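Long-range contact in LbaCas13a H328A (C2c2) (PDB 5WLH), which binds a CRISPR guide RNA and, as a Cas13a nuclease, probably cleaves RNA once a matching target is recognised: residues A[663-677]-A[722-734]. Sequence-based numbering, arbitrary orientation. Where two conformers were deposited one is given.
Sequences DLYKDNVERASQVPS and YMFKEIYYNAFLN. With nucleotides of chain B.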
loop_
_atom_site.group_PDB
_atom_site.type_symbol
_atom_site.label_atom_id
_atom_site.label_comp_id
_atom_site.label_asym_id
_atom_site.label_seq_id
_atom_site.Cartn_x
_atom_site.Cartn_y
_atom_site.Cartn_z
ATOM N N ASP A 663 -30.527 2.887 22.224
ATOM C CA ASP A 663 -30.580 2.999 20.766
ATOM C C ASP A 663 -29.248 2.628 20.128
ATOM O O ASP A 663 -29.213 1.914 19.119
ATOM C CB ASP A 663 -30.940 4.422 20.355
ATOM C CG ASP A 663 -32.389 4.768 20.617
ATOM O OD1 ASP A 663 -33.190 3.871 20.979
ATOM O OD2 ASP A 663 -32.713 5.959 20.455
ATOM N N LEU A 664 -28.141 3.112 20.694
ATOM C CA LEU A 664 -26.845 2.940 20.046
ATOM C C LEU A 664 -26.297 1.529 20.200
ATOM O O LEU A 664 -25.637 1.025 19.285
ATOM C CB LEU A 664 -25.833 3.946 20.598
ATOM C CG LEU A 664 -26.145 5.429 20.325
ATOM C CD1 LEU A 664 -24.957 6.301 20.664
ATOM C CD2 LEU A 664 -26.588 5.668 18.875
ATOM N N TYR A 665 -26.563 0.867 21.327
ATOM C CA TYR A 665 -25.814 -0.328 21.679
ATOM C C TYR A 665 -26.669 -1.583 21.808
ATOM O O TYR A 665 -26.127 -2.644 22.148
ATOM C CB TYR A 665 -25.030 -0.068 22.967
ATOM C CG TYR A 665 -24.148 1.159 22.832
ATOM C CD1 TYR A 665 -23.336 1.326 21.710
ATOM C CD2 TYR A 665 -24.139 2.155 23.799
ATOM C CE1 TYR A 665 -22.539 2.452 21.567
ATOM C CE2 TYR A 665 -23.346 3.291 23.658
ATOM C CZ TYR A 665 -22.546 3.428 22.547
ATOM O OH TYR A 665 -21.757 4.552 22.398
ATOM N N LYS A 666 -27.969 -1.496 21.512
ATOM C CA LYS A 666 -28.839 -2.670 21.576
ATOM C C LYS A 666 -28.423 -3.730 20.569
ATOM O O LYS A 666 -28.597 -4.929 20.823
ATOM C CB LYS A 666 -30.300 -2.271 21.339
ATOM C CG LYS A 666 -30.589 -1.690 19.957
ATOM C CD LYS A 666 -32.019 -1.174 19.820
ATOM C CE LYS A 666 -32.166 -0.246 18.610
ATOM N NZ LYS A 666 -33.564 0.238 18.420
ATOM N N ASP A 667 -27.899 -3.315 19.415
ATOM C CA ASP A 667 -27.428 -4.239 18.396
ATOM C C ASP A 667 -25.992 -3.907 18.053
ATOM O O ASP A 667 -25.619 -2.733 17.989
ATOM C CB ASP A 667 -28.286 -4.174 17.129
ATOM C CG ASP A 667 -29.757 -4.368 17.420
ATOM O OD1 ASP A 667 -30.086 -5.303 18.182
ATOM O OD2 ASP A 667 -30.573 -3.586 16.896
ATOM N N ASN A 668 -25.182 -4.940 17.848
ATOM C CA ASN A 668 -23.835 -4.706 17.342
ATOM C C ASN A 668 -23.932 -4.129 15.937
ATOM O O ASN A 668 -24.731 -4.591 15.118
ATOM C CB ASN A 668 -23.034 -6.006 17.350
ATOM C CG ASN A 668 -22.597 -6.401 18.750
ATOM O OD1 ASN A 668 -22.464 -5.548 19.633
ATOM N ND2 ASN A 668 -22.375 -7.694 18.960
ATOM N N VAL A 669 -23.137 -3.097 15.670
ATOM C CA VAL A 669 -23.174 -2.365 14.409
ATOM C C VAL A 669 -21.935 -2.736 13.602
ATOM O O VAL A 669 -20.809 -2.610 14.095
ATOM C CB VAL A 669 -23.248 -0.849 14.648
ATOM C CG1 VAL A 669 -23.245 -0.102 13.327
ATOM C CG2 VAL A 669 -24.490 -0.509 15.478
ATOM N N GLU A 670 -22.151 -3.240 12.392
ATOM C CA GLU A 670 -21.074 -3.511 11.443
ATOM C C GLU A 670 -20.895 -2.287 10.554
ATOM O O GLU A 670 -21.766 -1.975 9.738
ATOM C CB GLU A 670 -21.406 -4.741 10.608
ATOM C CG GLU A 670 -20.282 -5.225 9.729
ATOM C CD GLU A 670 -20.601 -6.584 9.137
ATOM O OE1 GLU A 670 -21.728 -7.063 9.383
ATOM O OE2 GLU A 670 -19.742 -7.173 8.440
ATOM N N ARG A 671 -19.782 -1.584 10.719
ATOM C CA ARG A 671 -19.543 -0.394 9.927
ATOM C C ARG A 671 -19.107 -0.737 8.517
ATOM O O ARG A 671 -18.343 -1.680 8.298
ATOM C CB ARG A 671 -18.475 0.467 10.572
ATOM C CG ARG A 671 -18.974 1.175 11.772
ATOM C CD ARG A 671 -17.924 2.133 12.223
ATOM N NE ARG A 671 -18.054 2.374 13.643
ATOM C CZ ARG A 671 -17.176 3.070 14.342
ATOM N NH1 ARG A 671 -16.128 3.606 13.717
ATOM N NH2 ARG A 671 -17.354 3.236 15.647
ATOM N N ALA A 672 -19.549 0.083 7.570
ATOM C CA ALA A 672 -19.165 -0.068 6.180
ATOM C C ALA A 672 -17.949 0.791 5.887
ATOM O O ALA A 672 -17.791 1.889 6.437
ATOM C CB ALA A 672 -20.317 0.321 5.250
ATOM N N SER A 673 -17.080 0.284 5.024
ATOM C CA SER A 673 -15.927 1.075 4.651
ATOM C C SER A 673 -16.325 2.176 3.663
ATOM O O SER A 673 -17.437 2.194 3.106
ATOM C CB SER A 673 -14.857 0.190 4.019
ATOM O OG SER A 673 -15.348 -0.227 2.784
ATOM N N GLN A 674 -15.380 3.092 3.441
ATOM C CA GLN A 674 -15.509 4.183 2.471
ATOM C C GLN A 674 -16.800 4.969 2.686
ATOM O O GLN A 674 -17.474 5.374 1.740
ATOM C CB GLN A 674 -15.401 3.677 1.030
ATOM C CG GLN A 674 -13.977 3.276 0.589
ATOM C CD GLN A 674 -13.104 4.449 0.124
ATOM O OE1 GLN A 674 -13.530 5.602 0.115
ATOM N NE2 GLN A 674 -11.869 4.143 -0.276
ATOM N N VAL A 675 -17.159 5.146 3.947
ATOM C CA VAL A 675 -18.018 6.240 4.389
ATOM C C VAL A 675 -17.128 7.273 5.073
ATOM O O VAL A 675 -16.302 6.889 5.912
ATOM C CB VAL A 675 -19.109 5.738 5.334
ATOM C CG1 VAL A 675 -19.939 6.909 5.837
ATOM C CG2 VAL A 675 -19.997 4.712 4.623
ATOM N N PRO A 676 -17.238 8.560 4.742
ATOM C CA PRO A 676 -16.406 9.564 5.414
ATOM C C PRO A 676 -16.473 9.436 6.926
ATOM O O PRO A 676 -17.544 9.214 7.503
ATOM C CB PRO A 676 -17.006 10.893 4.936
ATOM C CG PRO A 676 -17.559 10.591 3.616
ATOM C CD PRO A 676 -18.080 9.160 3.693
ATOM N N SER A 677 -15.318 9.571 7.571
ATOM C CA SER A 677 -15.264 9.434 9.016
ATOM C C SER A 677 -16.042 10.570 9.660
ATOM O O SER A 677 -16.181 11.647 9.083
ATOM C CB SER A 677 -13.826 9.471 9.516
ATOM O OG SER A 677 -13.312 10.795 9.430
ATOM N N TYR A 722 -18.080 13.534 21.239
ATOM C CA TYR A 722 -18.102 12.087 21.432
ATOM C C TYR A 722 -19.499 11.537 21.200
ATOM O O TYR A 722 -19.674 10.547 20.486
ATOM C CB TYR A 722 -17.611 11.707 22.832
ATOM C CG TYR A 722 -17.699 10.209 23.036
ATOM C CD1 TYR A 722 -16.778 9.356 22.435
ATOM C CD2 TYR A 722 -18.733 9.640 23.767
ATOM C CE1 TYR A 722 -16.864 7.984 22.588
ATOM C CE2 TYR A 722 -18.834 8.266 23.922
ATOM C CZ TYR A 722 -17.890 7.441 23.328
ATOM O OH TYR A 722 -17.982 6.079 23.476
ATOM N N MET A 723 -20.515 12.172 21.790
ATOM C CA MET A 723 -21.872 11.676 21.613
ATOM C C MET A 723 -22.282 11.688 20.146
ATOM O O MET A 723 -22.830 10.706 19.647
ATOM C CB MET A 723 -22.861 12.490 22.450
ATOM C CG MET A 723 -24.283 12.193 22.053
ATOM S SD MET A 723 -25.462 12.896 23.223
ATOM C CE MET A 723 -25.000 14.604 23.208
ATOM N N PHE A 724 -22.016 12.791 19.430
ATOM C CA PHE A 724 -22.333 12.834 18.005
ATOM C C PHE A 724 -21.592 11.742 17.245
ATOM O O PHE A 724 -22.151 11.119 16.333
ATOM C CB PHE A 724 -21.968 14.193 17.411
ATOM C CG PHE A 724 -23.002 15.257 17.655
ATOM C CD1 PHE A 724 -24.055 15.030 18.532
ATOM C CD2 PHE A 724 -22.918 16.480 17.012
ATOM C CE1 PHE A 724 -25.013 16.015 18.763
ATOM C CE2 PHE A 724 -23.865 17.470 17.241
ATOM C CZ PHE A 724 -24.914 17.231 18.115
ATOM N N LYS A 725 -20.336 11.494 17.616
ATOM C CA LYS A 725 -19.569 10.457 16.934
ATOM C C LYS A 725 -20.247 9.103 17.095
ATOM O O LYS A 725 -20.437 8.366 16.118
ATOM C CB LYS A 725 -18.137 10.415 17.478
ATOM C CG LYS A 725 -17.212 9.477 16.666
ATOM C CD LYS A 725 -17.079 8.091 17.325
ATOM C CE LYS A 725 -16.223 8.152 18.584
ATOM N NZ LYS A 725 -16.087 6.799 19.226
ATOM N N GLU A 726 -20.645 8.771 18.326
ATOM C CA GLU A 726 -21.320 7.504 18.551
ATOM C C GLU A 726 -22.647 7.456 17.809
ATOM O O GLU A 726 -23.015 6.416 17.254
ATOM C CB GLU A 726 -21.505 7.270 20.047
ATOM C CG GLU A 726 -20.199 7.021 20.780
ATOM C CD GLU A 726 -19.554 5.695 20.384
ATOM O OE1 GLU A 726 -18.378 5.710 19.976
ATOM O OE2 GLU A 726 -20.213 4.638 20.496
ATOM N N ILE A 727 -23.366 8.578 17.760
ATOM C CA ILE A 727 -24.628 8.599 17.021
ATOM C C ILE A 727 -24.384 8.412 15.535
ATOM O O ILE A 727 -25.125 7.690 14.853
ATOM C CB ILE A 727 -25.383 9.910 17.283
ATOM C CG1 ILE A 727 -25.786 9.991 18.759
ATOM C CG2 ILE A 727 -26.564 10.015 16.325
ATOM C CD1 ILE A 727 -26.426 11.320 19.124
ATOM N N TYR A 728 -23.350 9.071 15.011
ATOM C CA TYR A 728 -23.040 8.998 13.591
ATOM C C TYR A 728 -22.908 7.550 13.157
ATOM O O TYR A 728 -23.564 7.104 12.210
ATOM C CB TYR A 728 -21.743 9.774 13.324
ATOM C CG TYR A 728 -21.314 9.848 11.877
ATOM C CD1 TYR A 728 -21.884 10.763 11.014
ATOM C CD2 TYR A 728 -20.325 9.003 11.380
ATOM C CE1 TYR A 728 -21.495 10.842 9.698
ATOM C CE2 TYR A 728 -19.928 9.081 10.061
ATOM C CZ TYR A 728 -20.503 9.992 9.231
ATOM O OH TYR A 728 -20.106 10.064 7.930
ATOM N N TYR A 729 -22.114 6.782 13.888
ATOM C CA TYR A 729 -21.831 5.429 13.432
ATOM C C TYR A 729 -22.955 4.462 13.784
ATOM O O TYR A 729 -23.296 3.592 12.975
ATOM C CB TYR A 729 -20.503 4.943 14.016
ATOM C CG TYR A 729 -19.317 5.688 13.441
ATOM C CD1 TYR A 729 -18.996 5.572 12.088
ATOM C CD2 TYR A 729 -18.529 6.496 14.244
ATOM C CE1 TYR A 729 -17.915 6.258 11.547
ATOM C CE2 TYR A 729 -17.453 7.172 13.722
ATOM C CZ TYR A 729 -17.151 7.043 12.371
ATOM O OH TYR A 729 -16.083 7.731 11.852
ATOM N N ASN A 730 -23.560 4.611 14.963
ATOM C CA ASN A 730 -24.414 3.563 15.500
ATOM C C ASN A 730 -25.908 3.792 15.281
ATOM O O ASN A 730 -26.704 2.875 15.540
ATOM C CB ASN A 730 -24.123 3.391 16.991
ATOM C CG ASN A 730 -22.710 2.896 17.242
ATOM O OD1 ASN A 730 -22.428 1.722 17.065
ATOM N ND2 ASN A 730 -21.821 3.793 17.654
ATOM N N ALA A 731 -26.306 4.958 14.788
ATOM C CA ALA A 731 -27.713 5.227 14.529
ATOM C C ALA A 731 -27.915 5.931 13.194
ATOM O O ALA A 731 -28.805 5.572 12.417
ATOM C CB ALA A 731 -28.294 6.085 15.662
ATOM N N PHE A 732 -27.081 6.935 12.919
ATOM C CA PHE A 732 -27.321 7.824 11.791
ATOM C C PHE A 732 -27.124 7.114 10.458
ATOM O O PHE A 732 -27.990 7.169 9.580
ATOM C CB PHE A 732 -26.399 9.041 11.914
ATOM C CG PHE A 732 -26.256 9.849 10.658
ATOM C CD1 PHE A 732 -27.289 10.662 10.206
ATOM C CD2 PHE A 732 -25.067 9.827 9.945
ATOM C CE1 PHE A 732 -27.142 11.417 9.061
ATOM C CE2 PHE A 732 -24.918 10.587 8.801
ATOM C CZ PHE A 732 -25.954 11.382 8.359
ATOM N N LEU A 733 -25.984 6.446 10.278
ATOM C CA LEU A 733 -25.637 5.986 8.938
ATOM C C LEU A 733 -26.600 4.927 8.407
ATOM O O LEU A 733 -26.810 4.850 7.196
ATOM C CB LEU A 733 -24.195 5.458 8.919
ATOM C CG LEU A 733 -23.075 6.493 9.016
ATOM C CD1 LEU A 733 -21.730 5.776 9.172
ATOM C CD2 LEU A 733 -23.068 7.420 7.808
ATOM N N ASN A 734 -27.207 4.116 9.279
ATOM C CA ASN A 734 -28.120 3.063 8.845
ATOM C C ASN A 734 -29.585 3.464 8.911
ATOM O O ASN A 734 -30.454 2.627 8.639
ATOM C CB ASN A 734 -27.912 1.803 9.688
ATOM C CG ASN A 734 -26.486 1.317 9.648
ATOM O OD1 ASN A 734 -25.810 1.429 8.626
ATOM N ND2 ASN A 734 -26.010 0.796 10.768
ATOM P P A B 34 -14.247 5.077 10.543
ATOM O OP1 A B 34 -14.900 3.797 10.937
ATOM O OP2 A B 34 -15.059 6.205 9.957
ATOM O "O5'" A B 34 -13.360 5.715 11.688
ATOM C "C5'" A B 34 -12.622 4.900 12.588
ATOM C "C4'" A B 34 -12.353 5.609 13.895
ATOM O "O4'" A B 34 -11.299 6.602 13.722
ATOM C "C3'" A B 34 -13.561 6.350 14.495
ATOM O "O3'" A B 34 -13.591 6.151 15.902
ATOM C "C2'" A B 34 -13.234 7.819 14.217
ATOM O "O2'" A B 34 -13.803 8.735 15.129
ATOM C "C1'" A B 34 -11.710 7.818 14.309
ATOM N N9 A B 34 -11.082 8.963 13.639
ATOM C C8 A B 34 -11.062 9.345 12.323
ATOM N N7 A B 34 -10.425 10.477 12.118
ATOM C C5 A B 34 -10.015 10.877 13.380
ATOM C C6 A B 34 -9.299 11.991 13.856
ATOM N N6 A B 34 -8.835 12.980 13.085
ATOM N N1 A B 34 -9.065 12.071 15.185
ATOM C C2 A B 34 -9.526 11.094 15.980
ATOM N N3 A B 34 -10.211 10.001 15.647
ATOM C C4 A B 34 -10.417 9.951 14.321
ATOM P P U B 35 -14.034 4.740 16.530
ATOM O OP1 U B 35 -14.102 3.703 15.476
ATOM O OP2 U B 35 -15.289 4.903 17.304
ATOM O "O5'" U B 35 -12.844 4.458 17.533
ATOM C "C5'" U B 35 -12.957 3.499 18.561
ATOM C "C4'" U B 35 -11.721 3.541 19.411
ATOM O "O4'" U B 35 -10.570 3.186 18.612
ATOM C "C3'" U B 35 -11.380 4.916 19.951
ATOM O "O3'" U B 35 -12.133 5.202 21.107
ATOM C "C2'" U B 35 -9.882 4.821 20.201
ATOM O "O2'" U B 35 -9.619 4.212 21.453
ATOM C "C1'" U B 35 -9.432 3.873 19.075
ATOM N N1 U B 35 -8.843 4.624 17.946
ATOM C C2 U B 35 -7.516 4.966 18.082
ATOM O O2 U B 35 -6.844 4.648 19.045
ATOM N N3 U B 35 -6.998 5.674 17.038
ATOM C C4 U B 35 -7.666 6.092 15.907
ATOM O O4 U B 35 -7.040 6.747 15.072
ATOM C C5 U B 35 -9.041 5.712 15.841
ATOM C C6 U B 35 -9.576 5.002 16.841
ATOM P P G B 33 -11.869 8.993 5.829
ATOM O OP1 G B 33 -13.043 9.869 6.103
ATOM O OP2 G B 33 -10.491 9.496 6.121
ATOM O "O5'" G B 33 -12.040 7.647 6.642
ATOM C "C5'" G B 33 -13.225 6.873 6.532
ATOM C "C4'" G B 33 -13.039 5.546 7.214
ATOM O "O4'" G B 33 -12.021 4.772 6.501
ATOM C "C3'" G B 33 -12.555 5.641 8.663
ATOM O "O3'" G B 33 -13.183 4.638 9.438
ATOM C "C2'" G B 33 -11.076 5.296 8.542
ATOM O "O2'" G B 33 -10.463 4.814 9.716
ATOM C "C1'" G B 33 -11.121 4.250 7.447
ATOM N N9 G B 33 -9.786 3.974 6.902
ATOM C C8 G B 33 -9.178 2.737 6.872
ATOM N N7 G B 33 -7.941 2.791 6.447
ATOM C C5 G B 33 -7.710 4.138 6.235
ATOM C C6 G B 33 -6.546 4.792 5.780
ATOM O O6 G B 33 -5.456 4.297 5.458
ATOM N N1 G B 33 -6.734 6.157 5.691
ATOM C C2 G B 33 -7.896 6.824 5.994
ATOM N N2 G B 33 -7.873 8.152 5.833
ATOM N N3 G B 33 -8.990 6.230 6.420
ATOM C C4 G B 33 -8.835 4.890 6.521
HETATM O O HOH W 1 -29.222 2.714 16.620
HETATM O O HOH W 2 -20.186 5.244 24.530
HETATM O O HOH W 3 -20.127 1.409 15.250
#
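The guanidinium of Arg671 stacks face to face on the Tyr729 ring in a cation-pi contact, the planes 5° apart and Arg671 CZ 3.8 Å from the ring centroid, where the loop after helix 654-665 runs along one side of the C-terminal part of helix 709-732 and both grip the guide RNA. A guanidinium suits this place because its face can rest on the phenol while its edge donates to phosphates: NH1 reaches OP1 of both A34 and U35 of chain B, and NH2 points straight at OP2 of U35 of chain B (N-H...O 179°). The Tyr729 ring is sandwiched, with Tyr728 over its other face, and Tyr729 OH donates to OP2 of A34 of chain B (2.6 Å). Lys725, bent at its second and third torsions, brings NZ to OP2 of U35 of chain B while salt-bridging Glu726 OE1. Farther along the loop, Ser677 N donates to OP1 of G33 of chain B (2.7 Å).

Apolar packing joins the protein segments at both ends. Leu664 is a knob among Glu726, Ile727, Asn730 and Ala731, its CD2 3.7 Å from Ala731 CB, whose small methyl permits the close fit. Val675 CG1 meets Leu733 CD2 at 3.7 Å.

Polar bonds complete the join. A first torsion of -177° swings the Tyr728 ring out beyond the helix, where Tyr728 OH donates to Pro676 O (2.7 Å). Asn730 ND2 turns back to Glu726 O, and its OD1 accepts a hydrogen bond from a water that in turn accepts one from Arg671 NE. At the other carboxylate oxygen of Glu726, Tyr665 OH donates a very short 2.5 Å hydrogen bond to OE2, near the plane of the phenol ring.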